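PDB 5U9C: dTDP-4-dehydrorhamnose reductase from Yersinia enterocolitica, which probably catalyses the NADPH-dependent reduction of dTDP-4-dehydro-beta-L-rhamnose to dTDP-L-rhamnose, the last step in making this activated sugar. Local coordinates for residues F49-F63 against I90-L104. Sequence-based numbering, arbitrary orientation. Where two conformers were deposited one is given.
Sequences FSYITAEKPDVILHF and IAQAAKFCGAWLLYL
His62 turns one face of its imidazole to Ile90, whose CD1 sits over the ring centre in a CH-pi contact, 3.4 Å from the centroid. Tyr103, its neighbour on the adjacent strand, is slid aside: the two ring planes are near parallel, 22° apart, but the rings barely overlap, meeting mainly through His62 CD2 and Tyr103 CD1 at 3.5 Å. Farther out, Phe49 receives Thr53 CG2 over one face, has Gln92 O at its edge, and directs its own edge toward the face of Phe96 in an offset edge-to-face pair with planes at 62°. Its CG stands anti to the backbone N, which lays the ring against Gln92, Ala93 and Phe96. Thr53 suits this spot because its methyl packs on Phe49 and Phe96 while OG1 donates to Phe49 O at 2.8 Å. On the other side of the sheet, Val59 CG1 lies at the edge of the Trp100 indole, near its plane, by CE3.

The helices run 8.8 Å apart at -28°, a closeness that small Ala93 permits: its CB meets Ile52 CG2 at 3.7 Å. Ile60, on the sheet face that meets the helices, packs CD1 against Ala94 and Ala99, and CG2 against Ile90 and Leu101. Gly98, with positive phi, ends helix 90-97 in a Schellman motif, and the chain turns into strand 100-104. That strand pairs in parallel with 59-62 through a ladder that includes Leu102 N to Ile60 O, 2.9 Å and nearly straight.

These are neighbouring alpha-beta units at the centre of the Rossmann-type sheet. Branched and aromatic side chains fill the apolar layers while the ladder satisfies buried backbone groups; His62 ND1 is hydrogen-bonded to Thr11 and NE2 to Thr87, so a polar ring can be buried here with its rotation fixed.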
ATOM      1  N   PHE D  49      -6.606  14.945  37.613  1.00 30.88           N
ATOM      2  CA  PHE D  49      -7.798  15.792  37.567  1.00 31.82           C
ATOM      3  C   PHE D  49      -8.026  16.591  38.859  1.00 32.70           C
ATOM      4  O   PHE D  49      -8.210  17.819  38.807  1.00 32.62           O
ATOM      5  CB  PHE D  49      -9.037  14.972  37.202  1.00 33.09           C
ATOM      6  CG  PHE D  49     -10.279  15.794  37.014  1.00 34.83           C
ATOM      7  CD1 PHE D  49     -11.124  16.067  38.096  1.00 36.78           C
ATOM      8  CD2 PHE D  49     -10.616  16.291  35.758  1.00 34.36           C
ATOM      9  CE1 PHE D  49     -12.269  16.827  37.917  1.00 37.60           C
ATOM     10  CE2 PHE D  49     -11.767  17.034  35.575  1.00 35.40           C
ATOM     11  CZ  PHE D  49     -12.585  17.318  36.652  1.00 37.10           C
ATOM     12  N   SER D  50      -7.997  15.916  40.005  0.60 33.88           N
ATOM     13  CA  SER D  50      -8.204  16.605  41.284  0.60 35.31           C
ATOM     14  C   SER D  50      -7.147  17.660  41.528  0.60 34.59           C
ATOM     15  O   SER D  50      -7.466  18.769  41.948  0.60 34.01           O
ATOM     16  CB  SER D  50      -8.219  15.634  42.454  0.60 37.50           C
ATOM     17  OG  SER D  50      -9.345  14.805  42.374  0.60 40.12           O
ATOM     18  N   TYR D  51      -5.893  17.318  41.247  1.00 34.11           N
ATOM     19  CA  TYR D  51      -4.780  18.263  41.448  1.00 33.95           C
ATOM     20  C   TYR D  51      -4.918  19.506  40.580  1.00 31.78           C
ATOM     21  O   TYR D  51      -4.937  20.616  41.094  1.00 31.34           O
ATOM     22  CB  TYR D  51      -3.402  17.602  41.222  1.00 34.75           C
ATOM     23  CG  TYR D  51      -2.285  18.605  41.189  1.00 35.04           C
ATOM     24  CD1 TYR D  51      -1.900  19.299  42.338  1.00 37.51           C
ATOM     25  CD2 TYR D  51      -1.635  18.890  39.999  1.00 34.97           C
ATOM     26  CE1 TYR D  51      -0.881  20.261  42.296  1.00 38.28           C
ATOM     27  CE2 TYR D  51      -0.637  19.837  39.936  1.00 35.74           C
ATOM     28  CZ  TYR D  51      -0.257  20.518  41.073  1.00 37.65           C
ATOM     29  OH  TYR D  51       0.745  21.440  40.954  1.00 40.06           O
ATOM     30  N   ILE D  52      -5.054  19.326  39.277  1.00 29.85           N
ATOM     31  CA  ILE D  52      -5.158  20.489  38.398  1.00 29.51           C
ATOM     32  C   ILE D  52      -6.399  21.361  38.651  1.00 30.35           C
ATOM     33  O   ILE D  52      -6.283  22.593  38.692  1.00 29.10           O
ATOM     34  CB  ILE D  52      -5.047  20.092  36.922  1.00 28.75           C
ATOM     35  CG1 ILE D  52      -3.661  19.472  36.683  1.00 28.08           C
ATOM     36  CG2 ILE D  52      -5.292  21.300  36.015  1.00 28.28           C
ATOM     37  CD1 ILE D  52      -3.414  19.073  35.245  1.00 27.10           C
ATOM     38  N   THR D  53      -7.566  20.747  38.852  1.00 30.95           N
ATOM     39  CA  THR D  53      -8.784  21.525  39.051  1.00 31.00           C
ATOM     40  C   THR D  53      -8.722  22.356  40.324  1.00 33.44           C
ATOM     41  O   THR D  53      -9.203  23.481  40.329  1.00 33.76           O
ATOM     42  CB  THR D  53     -10.078  20.678  38.995  1.00 31.89           C
ATOM     43  OG1 THR D  53      -9.999  19.591  39.922  1.00 31.70           O
ATOM     44  CG2 THR D  53     -10.271  20.118  37.602  1.00 31.63           C
ATOM     45  N   ALA D  54      -8.115  21.813  41.390  1.00 34.56           N
ATOM     46  CA  ALA D  54      -7.956  22.570  42.647  1.00 35.55           C
ATOM     47  C   ALA D  54      -7.005  23.762  42.471  1.00 34.51           C
ATOM     48  O   ALA D  54      -7.166  24.773  43.163  1.00 34.66           O
ATOM     49  CB  ALA D  54      -7.494  21.674  43.802  1.00 36.87           C
ATOM     50  N   GLU D  55      -6.030  23.659  41.556  1.00 32.43           N
ATOM     51  CA  GLU D  55      -5.102  24.778  41.290  1.00 32.93           C
ATOM     52  C   GLU D  55      -5.760  25.906  40.494  1.00 32.49           C
ATOM     53  O   GLU D  55      -5.297  27.048  40.532  1.00 31.62           O
ATOM     54  CB  GLU D  55      -3.855  24.309  40.516  1.00 34.50           C
ATOM     55  CG  GLU D  55      -2.924  23.398  41.305  1.00 36.21           C
ATOM     56  CD  GLU D  55      -2.318  24.100  42.495  1.00 39.18           C
ATOM     57  OE1 GLU D  55      -1.820  25.227  42.315  1.00 41.44           O
ATOM     58  OE2 GLU D  55      -2.338  23.529  43.601  1.00 42.21           O
ATOM     59  N   LYS D  56      -6.811  25.575  39.745  1.00 31.92           N
ATOM     60  CA  LYS D  56      -7.543  26.563  38.935  1.00 32.21           C
ATOM     61  C   LYS D  56      -6.639  27.435  38.077  1.00 32.14           C
ATOM     62  O   LYS D  56      -6.698  28.650  38.147  1.00 31.45           O
ATOM     63  CB  LYS D  56      -8.451  27.430  39.814  1.00 33.11           C
ATOM     64  CG  LYS D  56      -9.557  26.626  40.472  1.00 33.93           C
ATOM     65  CD  LYS D  56     -10.414  27.470  41.392  1.00 35.51           C
ATOM     66  CE  LYS D  56     -11.531  26.617  41.971  1.00 35.57           C
ATOM     67  NZ  LYS D  56     -12.340  27.375  42.941  1.00 37.02           N
ATOM     68  N   PRO D  57      -5.793  26.810  37.253  1.00 31.55           N
ATOM     69  CA  PRO D  57      -4.941  27.639  36.422  1.00 30.89           C
ATOM     70  C   PRO D  57      -5.720  28.307  35.305  1.00 31.04           C
ATOM     71  O   PRO D  57      -6.772  27.814  34.911  1.00 32.35           O
ATOM     72  CB  PRO D  57      -3.967  26.622  35.821  1.00 30.99           C
ATOM     73  CG  PRO D  57      -4.764  25.354  35.723  1.00 30.18           C
ATOM     74  CD  PRO D  57      -5.682  25.375  36.922  1.00 31.47           C
ATOM     75  N   ASP D  58      -5.209  29.422  34.809  1.00 31.13           N
ATOM     76  CA  ASP D  58      -5.783  30.104  33.639  1.00 31.53           C
ATOM     77  C   ASP D  58      -5.164  29.515  32.363  1.00 30.48           C
ATOM     78  O   ASP D  58      -5.784  29.525  31.279  1.00 28.29           O
ATOM     79  CB  ASP D  58      -5.449  31.582  33.685  1.00 33.21           C
ATOM     80  CG  ASP D  58      -6.013  32.246  34.911  1.00 34.78           C
ATOM     81  OD1 ASP D  58      -7.244  32.430  34.971  1.00 36.33           O
ATOM     82  OD2 ASP D  58      -5.224  32.533  35.818  1.00 35.77           O
ATOM     83  N   VAL D  59      -3.931  29.031  32.503  1.00 28.67           N
ATOM     84  CA  VAL D  59      -3.184  28.447  31.405  1.00 28.17           C
ATOM     85  C   VAL D  59      -2.487  27.176  31.857  1.00 27.23           C
ATOM     86  O   VAL D  59      -1.923  27.128  32.956  1.00 27.80           O
ATOM     87  CB  VAL D  59      -2.115  29.457  30.911  1.00 28.82           C
ATOM     88  CG1 VAL D  59      -1.119  28.813  29.949  1.00 27.84           C
ATOM     89  CG2 VAL D  59      -2.779  30.674  30.281  1.00 30.27           C
ATOM     90  N   ILE D  60      -2.506  26.160  30.991  1.00 27.02           N
ATOM     91  CA  ILE D  60      -1.812  24.897  31.220  1.00 26.76           C
ATOM     92  C   ILE D  60      -0.908  24.612  30.028  1.00 26.25           C
ATOM     93  O   ILE D  60      -1.380  24.593  28.899  1.00 25.98           O
ATOM     94  CB  ILE D  60      -2.769  23.706  31.395  1.00 26.70           C
ATOM     95  CG1 ILE D  60      -3.640  23.913  32.631  1.00 28.51           C
ATOM     96  CG2 ILE D  60      -1.969  22.407  31.540  1.00 26.94           C
ATOM     97  CD1 ILE D  60      -4.769  22.908  32.768  1.00 29.35           C
ATOM     98  N   LEU D  61       0.385  24.423  30.301  1.00 25.81           N
ATOM     99  CA  LEU D  61       1.383  24.116  29.300  1.00 26.29           C
ATOM    100  C   LEU D  61       1.765  22.664  29.574  1.00 27.14           C
ATOM    101  O   LEU D  61       2.444  22.365  30.587  1.00 28.85           O
ATOM    102  CB  LEU D  61       2.615  25.023  29.442  1.00 26.15           C
ATOM    103  CG  LEU D  61       2.348  26.528  29.517  1.00 27.24           C
ATOM    104  CD1 LEU D  61       3.657  27.265  29.562  1.00 28.02           C
ATOM    105  CD2 LEU D  61       1.539  27.022  28.332  1.00 28.17           C
ATOM    106  N   HIS D  62       1.342  21.772  28.689  1.00 25.78           N
ATOM    107  CA  HIS D  62       1.568  20.344  28.854  1.00 26.37           C
ATOM    108  C   HIS D  62       2.704  19.863  27.973  1.00 26.83           C
ATOM    109  O   HIS D  62       2.490  19.543  26.806  1.00 26.02           O
ATOM    110  CB  HIS D  62       0.283  19.564  28.595  1.00 26.16           C
ATOM    111  CG  HIS D  62       0.457  18.090  28.720  1.00 25.58           C
ATOM    112  ND1 HIS D  62       1.279  17.525  29.673  1.00 25.25           N
ATOM    113  CD2 HIS D  62      -0.146  17.061  28.081  1.00 24.89           C
ATOM    114  CE1 HIS D  62       1.221  16.211  29.570  1.00 24.73           C
ATOM    115  NE2 HIS D  62       0.354  15.904  28.622  1.00 23.73           N
ATOM    116  N   PHE D  63       3.920  19.861  28.539  1.00 26.59           N
ATOM    117  CA  PHE D  63       5.113  19.443  27.809  1.00 27.45           C
ATOM    118  C   PHE D  63       5.615  18.058  28.234  1.00 27.29           C
ATOM    119  O   PHE D  63       6.424  17.456  27.516  1.00 27.36           O
ATOM    120  CB  PHE D  63       6.294  20.442  27.988  1.00 28.38           C
ATOM    121  CG  PHE D  63       5.981  21.883  27.657  1.00 29.74           C
ATOM    122  CD1 PHE D  63       5.258  22.233  26.536  1.00 30.87           C
ATOM    123  CD2 PHE D  63       6.529  22.914  28.431  1.00 31.04           C
ATOM    124  CE1 PHE D  63       5.002  23.576  26.233  1.00 31.44           C
ATOM    125  CE2 PHE D  63       6.304  24.250  28.114  1.00 31.33           C
ATOM    126  CZ  PHE D  63       5.544  24.581  27.008  1.00 30.67           C
ATOM    127  N   ILE D  90      -5.509  15.642  31.882  1.00 26.48           N
ATOM    128  CA  ILE D  90      -5.131  17.054  31.820  1.00 26.71           C
ATOM    129  C   ILE D  90      -6.168  17.839  30.995  1.00 27.75           C
ATOM    130  O   ILE D  90      -6.594  18.929  31.401  1.00 28.21           O
ATOM    131  CB  ILE D  90      -3.713  17.229  31.234  1.00 27.02           C
ATOM    132  CG1 ILE D  90      -2.686  16.648  32.226  1.00 27.35           C
ATOM    133  CG2 ILE D  90      -3.425  18.699  30.941  1.00 27.51           C
ATOM    134  CD1 ILE D  90      -1.264  16.577  31.726  1.00 28.01           C
ATOM    135  N   ALA D  91      -6.564  17.294  29.845  1.00 26.48           N
ATOM    136  CA  ALA D  91      -7.562  17.960  28.989  1.00 26.94           C
ATOM    137  C   ALA D  91      -8.927  18.079  29.698  1.00 27.57           C
ATOM    138  O   ALA D  91      -9.571  19.115  29.607  1.00 26.33           O
ATOM    139  CB  ALA D  91      -7.712  17.220  27.687  1.00 27.31           C
ATOM    140  N   GLN D  92      -9.338  17.036  30.427  1.00 27.48           N
ATOM    141  CA  GLN D  92     -10.602  17.081  31.154  1.00 30.41           C
ATOM    142  C   GLN D  92     -10.529  18.159  32.246  1.00 29.83           C
ATOM    143  O   GLN D  92     -11.481  18.910  32.436  1.00 29.95           O
ATOM    144  CB  GLN D  92     -10.990  15.711  31.754  1.00 32.58           C
ATOM    145  CG  GLN D  92     -11.449  14.666  30.741  1.00 34.41           C
ATOM    146  CD  GLN D  92     -12.655  15.114  29.923  1.00 37.61           C
ATOM    147  OE1 GLN D  92     -13.505  15.872  30.399  1.00 40.58           O
ATOM    148  NE2 GLN D  92     -12.756  14.607  28.703  1.00 38.83           N
ATOM    149  N   ALA D  93      -9.393  18.232  32.940  1.00 28.83           N
ATOM    150  CA  ALA D  93      -9.190  19.234  33.969  1.00 28.92           C
ATOM    151  C   ALA D  93      -9.195  20.662  33.353  1.00 29.23           C
ATOM    152  O   ALA D  93      -9.830  21.572  33.905  1.00 29.49           O
ATOM    153  CB  ALA D  93      -7.910  18.969  34.726  1.00 28.51           C
ATOM    154  N   ALA D  94      -8.535  20.840  32.209  1.00 27.78           N
ATOM    155  CA  ALA D  94      -8.523  22.147  31.510  1.00 29.34           C
ATOM    156  C   ALA D  94      -9.952  22.583  31.156  1.00 30.55           C
ATOM    157  O   ALA D  94     -10.343  23.728  31.411  1.00 31.36           O
ATOM    158  CB  ALA D  94      -7.657  22.106  30.254  1.00 27.74           C
ATOM    159  N   LYS D  95     -10.734  21.651  30.623  1.00 30.86           N
ATOM    160  CA  LYS D  95     -12.119  21.927  30.285  1.00 32.83           C
ATOM    161  C   LYS D  95     -12.936  22.331  31.519  1.00 33.28           C
ATOM    162  O   LYS D  95     -13.705  23.288  31.477  1.00 32.50           O
ATOM    163  CB  LYS D  95     -12.772  20.705  29.666  1.00 35.39           C
ATOM    164  CG  LYS D  95     -14.242  20.919  29.318  1.00 37.60           C
ATOM    165  CD  LYS D  95     -14.883  19.637  28.851  1.00 41.35           C
ATOM    166  CE  LYS D  95     -16.369  19.851  28.569  1.00 45.28           C
ATOM    167  NZ  LYS D  95     -16.998  18.566  28.164  1.00 49.05           N
ATOM    168  N   PHE D  96     -12.766  21.585  32.602  1.00 32.65           N
ATOM    169  CA  PHE D  96     -13.502  21.842  33.832  1.00 34.85           C
ATOM    170  C   PHE D  96     -13.207  23.222  34.429  1.00 35.59           C
ATOM    171  O   PHE D  96     -14.124  23.907  34.852  1.00 34.96           O
ATOM    172  CB  PHE D  96     -13.232  20.761  34.886  1.00 34.78           C
ATOM    173  CG  PHE D  96     -14.089  20.895  36.114  1.00 36.26           C
ATOM    174  CD1 PHE D  96     -15.391  20.373  36.133  1.00 38.81           C
ATOM    175  CD2 PHE D  96     -13.615  21.553  37.248  1.00 37.10           C
ATOM    176  CE1 PHE D  96     -16.194  20.502  37.266  1.00 39.59           C
ATOM    177  CE2 PHE D  96     -14.415  21.690  38.383  1.00 38.84           C
ATOM    178  CZ  PHE D  96     -15.705  21.161  38.392  1.00 39.97           C
ATOM    179  N   CYS D  97     -11.946  23.635  34.484  1.00 35.19           N
ATOM    180  CA  CYS D  97     -11.675  24.946  35.046  1.00 37.60           C
ATOM    181  C   CYS D  97     -11.560  26.080  34.013  1.00 36.68           C
ATOM    182  O   CYS D  97     -11.306  27.209  34.377  1.00 36.16           O
ATOM    183  CB  CYS D  97     -10.482  24.877  36.000  1.00 40.91           C
ATOM    184  SG  CYS D  97      -8.946  24.466  35.246  1.00 42.97           S
ATOM    185  N   GLY D  98     -11.815  25.793  32.738  1.00 36.15           N
ATOM    186  CA  GLY D  98     -11.779  26.828  31.685  1.00 37.29           C
ATOM    187  C   GLY D  98     -10.402  27.346  31.278  1.00 35.86           C
ATOM    188  O   GLY D  98     -10.277  28.449  30.740  1.00 37.29           O
ATOM    189  N   ALA D  99      -9.369  26.541  31.497  1.00 33.07           N
ATOM    190  CA  ALA D  99      -8.022  26.953  31.171  1.00 32.07           C
ATOM    191  C   ALA D  99      -7.697  26.740  29.699  1.00 31.51           C
ATOM    192  O   ALA D  99      -8.139  25.753  29.080  1.00 31.50           O
ATOM    193  CB  ALA D  99      -7.028  26.171  32.027  1.00 31.56           C
ATOM    194  N   TRP D 100      -6.917  27.665  29.143  1.00 30.57           N
ATOM    195  CA  TRP D 100      -6.384  27.530  27.779  1.00 30.37           C
ATOM    196  C   TRP D 100      -5.254  26.506  27.894  1.00 28.89           C
ATOM    197  O   TRP D 100      -4.387  26.640  28.756  1.00 28.90           O
ATOM    198  CB  TRP D 100      -5.877  28.877  27.293  1.00 31.56           C
ATOM    199  CG  TRP D 100      -5.172  28.926  25.960  1.00 31.36           C
ATOM    200  CD1 TRP D 100      -5.741  29.140  24.726  1.00 32.36           C
ATOM    201  CD2 TRP D 100      -3.760  28.888  25.745  1.00 30.77           C
ATOM    202  NE1 TRP D 100      -4.761  29.197  23.761  1.00 32.51           N
ATOM    203  CE2 TRP D 100      -3.539  29.056  24.360  1.00 31.71           C
ATOM    204  CE3 TRP D 100      -2.653  28.704  26.588  1.00 31.44           C
ATOM    205  CZ2 TRP D 100      -2.260  29.052  23.804  1.00 31.66           C
ATOM    206  CZ3 TRP D 100      -1.392  28.703  26.035  1.00 30.89           C
ATOM    207  CH2 TRP D 100      -1.205  28.877  24.650  1.00 31.31           C
ATOM    208  N   LEU D 101      -5.288  25.474  27.049  1.00 28.17           N
ATOM    209  CA  LEU D 101      -4.338  24.375  27.105  1.00 27.07           C
ATOM    210  C   LEU D 101      -3.433  24.282  25.898  1.00 27.69           C
ATOM    211  O   LEU D 101      -3.902  24.191  24.759  1.00 28.36           O
ATOM    212  CB  LEU D 101      -5.106  23.058  27.236  1.00 26.91           C
ATOM    213  CG  LEU D 101      -4.335  21.736  27.167  1.00 25.64           C
ATOM    214  CD1 LEU D 101      -3.290  21.628  28.261  1.00 26.43           C
ATOM    215  CD2 LEU D 101      -5.304  20.582  27.294  1.00 26.46           C
ATOM    216  N   LEU D 102      -2.135  24.245  26.154  1.00 27.02           N
ATOM    217  CA  LEU D 102      -1.144  24.100  25.107  1.00 28.79           C
ATOM    218  C   LEU D 102      -0.585  22.704  25.229  1.00 26.96           C
ATOM    219  O   LEU D 102      -0.137  22.310  26.300  1.00 26.74           O
ATOM    220  CB  LEU D 102      -0.043  25.160  25.229  1.00 31.18           C
ATOM    221  CG  LEU D 102       1.208  25.049  24.334  1.00 35.58           C
ATOM    222  CD1 LEU D 102       0.904  24.762  22.900  1.00 40.30           C
ATOM    223  CD2 LEU D 102       2.044  26.318  24.416  1.00 40.22           C
ATOM    224  N   TYR D 103      -0.658  21.948  24.146  1.00 25.94           N
ATOM    225  CA  TYR D 103      -0.144  20.576  24.097  1.00 26.77           C
ATOM    226  C   TYR D 103       0.984  20.512  23.080  1.00 26.50           C
ATOM    227  O   TYR D 103       0.800  20.867  21.921  1.00 26.31           O
ATOM    228  CB  TYR D 103      -1.261  19.578  23.715  1.00 26.26           C
ATOM    229  CG  TYR D 103      -0.831  18.123  23.575  1.00 26.67           C
ATOM    230  CD1 TYR D 103      -0.177  17.466  24.615  1.00 28.45           C
ATOM    231  CD2 TYR D 103      -1.168  17.369  22.446  1.00 27.22           C
ATOM    232  CE1 TYR D 103       0.190  16.131  24.515  1.00 27.80           C
ATOM    233  CE2 TYR D 103      -0.808  16.024  22.343  1.00 27.08           C
ATOM    234  CZ  TYR D 103      -0.139  15.416  23.386  1.00 27.56           C
ATOM    235  OH  TYR D 103       0.209  14.096  23.323  1.00 29.69           O
ATOM    236  N   LEU D 104       2.159  20.106  23.540  1.00 25.76           N
ATOM    237  CA  LEU D 104       3.304  19.939  22.661  1.00 27.50           C
ATOM    238  C   LEU D 104       3.210  18.554  22.019  1.00 25.73           C
ATOM    239  O   LEU D 104       3.295  17.542  22.706  1.00 25.57           O
ATOM    240  CB  LEU D 104       4.601  20.050  23.448  1.00 28.41           C
ATOM    241  CG  LEU D 104       5.897  19.790  22.664  1.00 30.00           C
ATOM    242  CD1 LEU D 104       6.073  20.846  21.578  1.00 30.36           C
ATOM    243  CD2 LEU D 104       7.076  19.776  23.616  1.00 31.17           C
TER
HETATM  244  O   HOH W   1       5.505  17.143  24.768  1.00 38.60           O